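Local coordinates for Blr3880 protein (Bradyrhizobium japonicum, PDB 2OOD) that probably catalyses the zinc-dependent hydrolytic deamination of guanine to xanthine and ammonia in purine breakdown, at residues L99-K111 / T165-D177. Numbering follows the deposited sequence.
Sequences LQKSIYPEEIKYK and TGIDRNAPAEFID. With GUN (guanine), chain C.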
# COMPACT_ATOMS: atom_id res chain seq x y z
N LEU A 99 -4.03 17.81 -11.31
CA LEU A 99 -5.16 17.80 -12.24
C LEU A 99 -4.72 18.48 -13.52
O LEU A 99 -4.94 17.97 -14.62
CB LEU A 99 -6.36 18.56 -11.66
CG LEU A 99 -7.22 17.96 -10.54
CD1 LEU A 99 -8.21 19.00 -10.04
CD2 LEU A 99 -7.95 16.73 -11.04
N GLN A 100 -4.10 19.64 -13.38
CA GLN A 100 -3.64 20.43 -14.52
C GLN A 100 -2.55 19.69 -15.32
O GLN A 100 -2.63 19.57 -16.54
CB GLN A 100 -3.10 21.78 -14.03
CG GLN A 100 -3.81 23.01 -14.58
CD GLN A 100 -5.30 23.06 -14.24
OE1 GLN A 100 -5.70 22.92 -13.09
NE2 GLN A 100 -6.12 23.29 -15.26
N LYS A 101 -1.55 19.19 -14.61
CA LYS A 101 -0.44 18.50 -15.26
C LYS A 101 -0.68 17.11 -15.84
O LYS A 101 -0.26 16.84 -16.97
CB LYS A 101 0.76 18.41 -14.30
CG LYS A 101 1.93 17.63 -14.90
CD LYS A 101 3.10 17.45 -13.93
CE LYS A 101 4.24 16.64 -14.58
NZ LYS A 101 5.43 16.46 -13.69
N SER A 102 -1.36 16.23 -15.11
CA SER A 102 -1.54 14.86 -15.58
C SER A 102 -2.94 14.33 -15.93
O SER A 102 -3.06 13.39 -16.70
CB SER A 102 -0.93 13.92 -14.55
OG SER A 102 0.30 14.44 -14.09
N ILE A 103 -3.98 14.93 -15.37
CA ILE A 103 -5.31 14.42 -15.61
C ILE A 103 -6.08 14.99 -16.81
O ILE A 103 -6.54 14.23 -17.66
CB ILE A 103 -6.15 14.55 -14.30
CG1 ILE A 103 -5.92 13.32 -13.42
CG2 ILE A 103 -7.64 14.66 -14.61
CD1 ILE A 103 -4.49 12.82 -13.38
N TYR A 104 -6.21 16.30 -16.89
CA TYR A 104 -6.95 16.90 -17.99
C TYR A 104 -6.40 16.54 -19.37
O TYR A 104 -7.16 16.23 -20.29
CB TYR A 104 -7.02 18.42 -17.80
CG TYR A 104 -7.78 18.82 -16.54
CD1 TYR A 104 -7.29 19.81 -15.69
CD2 TYR A 104 -9.00 18.22 -16.21
CE1 TYR A 104 -7.99 20.19 -14.54
CE2 TYR A 104 -9.71 18.59 -15.06
CZ TYR A 104 -9.21 19.58 -14.23
OH TYR A 104 -9.91 19.95 -13.09
N PRO A 105 -5.07 16.58 -19.56
CA PRO A 105 -4.58 16.22 -20.89
C PRO A 105 -4.97 14.81 -21.35
O PRO A 105 -4.99 14.53 -22.54
CB PRO A 105 -3.07 16.43 -20.79
CG PRO A 105 -2.78 16.40 -19.33
CD PRO A 105 -3.98 17.09 -18.72
N GLU A 106 -5.29 13.93 -20.40
CA GLU A 106 -5.68 12.55 -20.72
C GLU A 106 -7.19 12.40 -20.87
O GLU A 106 -7.67 11.73 -21.78
CB GLU A 106 -5.18 11.60 -19.63
CG GLU A 106 -5.72 10.17 -19.69
CD GLU A 106 -5.18 9.36 -20.85
OE1 GLU A 106 -4.09 9.71 -21.38
OE2 GLU A 106 -5.84 8.36 -21.24
N GLU A 107 -7.94 13.03 -19.96
CA GLU A 107 -9.39 12.95 -19.99
C GLU A 107 -9.98 13.58 -21.25
O GLU A 107 -11.08 13.23 -21.68
CB GLU A 107 -9.98 13.63 -18.75
CG GLU A 107 -9.72 12.85 -17.48
CD GLU A 107 -10.59 13.30 -16.34
OE1 GLU A 107 -11.74 13.70 -16.58
OE2 GLU A 107 -10.12 13.23 -15.19
N ILE A 108 -9.24 14.51 -21.84
CA ILE A 108 -9.72 15.19 -23.03
C ILE A 108 -9.75 14.24 -24.24
O ILE A 108 -10.49 14.47 -25.20
CB ILE A 108 -8.83 16.43 -23.33
CG1 ILE A 108 -9.51 17.31 -24.38
CG2 ILE A 108 -7.45 15.99 -23.79
CD1 ILE A 108 -8.84 18.67 -24.56
N LYS A 109 -8.97 13.16 -24.18
CA LYS A 109 -8.91 12.18 -25.27
C LYS A 109 -10.23 11.41 -25.41
O LYS A 109 -10.54 10.88 -26.48
CB LYS A 109 -7.80 11.15 -25.03
CG LYS A 109 -6.41 11.71 -24.85
CD LYS A 109 -5.44 10.56 -24.61
CE LYS A 109 -4.01 11.04 -24.43
NZ LYS A 109 -3.09 9.90 -24.20
N TYR A 110 -10.99 11.34 -24.32
CA TYR A 110 -12.26 10.63 -24.35
C TYR A 110 -13.34 11.32 -25.16
O TYR A 110 -14.49 10.87 -25.19
CB TYR A 110 -12.73 10.35 -22.92
CG TYR A 110 -11.93 9.25 -22.25
CD1 TYR A 110 -10.58 9.44 -21.95
CD2 TYR A 110 -12.49 8.02 -21.98
CE1 TYR A 110 -9.82 8.42 -21.40
CE2 TYR A 110 -11.73 6.99 -21.43
CZ TYR A 110 -10.40 7.19 -21.14
OH TYR A 110 -9.65 6.17 -20.61
N LYS A 111 -12.97 12.43 -25.80
CA LYS A 111 -13.88 13.18 -26.67
C LYS A 111 -14.09 12.28 -27.88
O LYS A 111 -15.18 12.20 -28.44
CB LYS A 111 -13.22 14.48 -27.15
CG LYS A 111 -13.75 15.76 -26.54
CD LYS A 111 -13.12 16.96 -27.24
CE LYS A 111 -13.63 18.28 -26.65
NZ LYS A 111 -12.86 19.47 -27.17
N THR A 165 -19.78 14.48 -16.17
CA THR A 165 -19.06 15.23 -15.15
C THR A 165 -18.79 16.67 -15.58
O THR A 165 -17.80 16.95 -16.25
CB THR A 165 -17.72 14.55 -14.84
OG1 THR A 165 -17.97 13.21 -14.38
CG2 THR A 165 -16.95 15.32 -13.78
N GLY A 166 -19.67 17.59 -15.17
CA GLY A 166 -19.52 18.99 -15.54
C GLY A 166 -18.37 19.72 -14.86
O GLY A 166 -18.15 19.56 -13.66
N ILE A 167 -17.64 20.52 -15.62
CA ILE A 167 -16.52 21.29 -15.10
C ILE A 167 -16.63 22.66 -15.75
O ILE A 167 -16.63 22.80 -16.98
CB ILE A 167 -15.16 20.61 -15.43
CG1 ILE A 167 -14.00 21.46 -14.91
CG2 ILE A 167 -15.03 20.38 -16.91
CD1 ILE A 167 -13.81 21.37 -13.42
N ASP A 168 -16.71 23.68 -14.90
CA ASP A 168 -16.91 25.07 -15.32
C ASP A 168 -15.69 26.01 -15.31
O ASP A 168 -15.39 26.66 -16.31
CB ASP A 168 -18.01 25.66 -14.43
CG ASP A 168 -18.91 26.59 -15.17
OD1 ASP A 168 -19.98 26.96 -14.62
OD2 ASP A 168 -18.55 26.94 -16.30
N ARG A 169 -15.02 26.09 -14.16
CA ARG A 169 -13.86 26.96 -13.97
C ARG A 169 -12.60 26.14 -13.70
O ARG A 169 -12.65 24.91 -13.58
CB ARG A 169 -14.05 27.86 -12.75
CG ARG A 169 -15.44 28.43 -12.54
CD ARG A 169 -15.57 28.93 -11.10
NE ARG A 169 -16.60 29.96 -10.97
CZ ARG A 169 -16.97 30.54 -9.82
NH1 ARG A 169 -16.40 30.19 -8.66
NH2 ARG A 169 -17.92 31.47 -9.82
N ASN A 170 -11.48 26.85 -13.57
CA ASN A 170 -10.20 26.25 -13.25
C ASN A 170 -9.76 25.00 -14.03
O ASN A 170 -9.18 24.08 -13.45
CB ASN A 170 -10.14 25.96 -11.75
CG ASN A 170 -10.18 27.23 -10.91
OD1 ASN A 170 -9.40 28.15 -11.14
ND2 ASN A 170 -11.08 27.28 -9.92
N ALA A 171 -10.02 24.98 -15.33
CA ALA A 171 -9.62 23.86 -16.18
C ALA A 171 -9.43 24.38 -17.60
O ALA A 171 -9.98 25.41 -17.96
CB ALA A 171 -10.68 22.77 -16.15
N PRO A 172 -8.65 23.66 -18.43
CA PRO A 172 -8.43 24.11 -19.82
C PRO A 172 -9.73 24.50 -20.52
O PRO A 172 -10.80 23.96 -20.23
CB PRO A 172 -7.76 22.90 -20.46
CG PRO A 172 -6.97 22.32 -19.33
CD PRO A 172 -7.97 22.38 -18.18
N ALA A 173 -9.64 25.46 -21.43
CA ALA A 173 -10.82 25.93 -22.15
C ALA A 173 -11.41 24.85 -23.05
O ALA A 173 -12.64 24.75 -23.19
CB ALA A 173 -10.47 27.17 -22.97
N GLU A 174 -10.55 24.04 -23.67
CA GLU A 174 -11.02 22.98 -24.55
C GLU A 174 -11.65 21.83 -23.78
O GLU A 174 -12.33 20.97 -24.36
CB GLU A 174 -9.88 22.44 -25.43
CG GLU A 174 -8.70 21.87 -24.67
CD GLU A 174 -7.66 22.94 -24.32
OE1 GLU A 174 -8.05 24.12 -24.09
OE2 GLU A 174 -6.45 22.58 -24.28
N PHE A 175 -11.43 21.80 -22.46
CA PHE A 175 -11.99 20.75 -21.62
C PHE A 175 -13.26 21.14 -20.89
O PHE A 175 -14.13 20.31 -20.67
CB PHE A 175 -10.96 20.27 -20.60
CG PHE A 175 -11.43 19.09 -19.78
CD1 PHE A 175 -11.55 17.83 -20.36
CD2 PHE A 175 -11.78 19.25 -18.44
CE1 PHE A 175 -12.03 16.73 -19.61
CE2 PHE A 175 -12.26 18.16 -17.68
CZ PHE A 175 -12.38 16.90 -18.27
N ILE A 176 -13.38 22.40 -20.48
CA ILE A 176 -14.58 22.81 -19.76
C ILE A 176 -15.74 22.98 -20.73
O ILE A 176 -15.54 23.09 -21.94
CB ILE A 176 -14.36 24.14 -18.96
CG1 ILE A 176 -14.00 25.29 -19.90
CG2 ILE A 176 -13.25 23.96 -17.94
CD1 ILE A 176 -15.17 26.23 -20.16
N ASP A 177 -16.96 22.98 -20.21
CA ASP A 177 -18.12 23.16 -21.07
C ASP A 177 -19.23 23.90 -20.36
O ASP A 177 -19.48 23.70 -19.18
CB ASP A 177 -18.62 21.81 -21.60
CG ASP A 177 -19.64 21.96 -22.76
OD1 ASP A 177 -19.76 23.08 -23.32
OD2 ASP A 177 -20.30 20.95 -23.11
N9 GUN C . -12.06 16.67 -8.07
C8 GUN C . -11.32 17.79 -8.30
N7 GUN C . -10.06 17.57 -8.02
C5 GUN C . -9.90 16.30 -7.61
C6 GUN C . -8.78 15.51 -7.18
O6 GUN C . -7.64 15.97 -7.15
N1 GUN C . -9.02 14.19 -6.81
C2 GUN C . -10.30 13.65 -6.85
N2 GUN C . -10.51 12.33 -6.49
N3 GUN C . -11.34 14.37 -7.24
C4 GUN C . -11.19 15.69 -7.62
O HOH W 1 -8.81 22.00 -11.74
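Gln100 and Ala171 bring the two backbones to 7.1 Å between their CA atoms, and Ile108 and Phe175 to 6.2 Å, so the loop of 165-177 runs beside the C-terminal turns of helix 95-107 and the 3-10 segment 108-111. Between these two points stands Tyr104. One face of its ring receives the methyl of Ala171, a CH-pi contact with CB 4.2 Å from the ring centroid and 22° off the normal. Pro172 CD comes obliquely to CD1, while the Phe175 ring, placed by CG lying anti to its backbone N (chi1 -175°), meets the CD2 side with planes at 41° and centroids 5.1 Å apart. A water at the ring edge bridges Tyr104 OH and Asn170 O, 2.7 Å from each. Were this tyrosine an alanine, the methyl of Ala171 and the Phe175 ring would probably lose the aromatic surface they share, and the bridging water its phenol partner. Phe175 also packs on CB of Glu107, a residue whose OE2 is held by a salt bridge from Arg206 and a hydrogen bond from Gln84. Farther along, Lys111, its chain extended beyond CG, donates a hydrogen bond from NZ to Glu174 O at 3.2 Å, in the carbonyl plane and on a lone pair. In this amidohydrolase of TIM-barrel type, the contact joins the loop following barrel strand 160-166 to a helix whose Leu99 lines the guanine pocket, Leu99 CD1 approaching guanine N7.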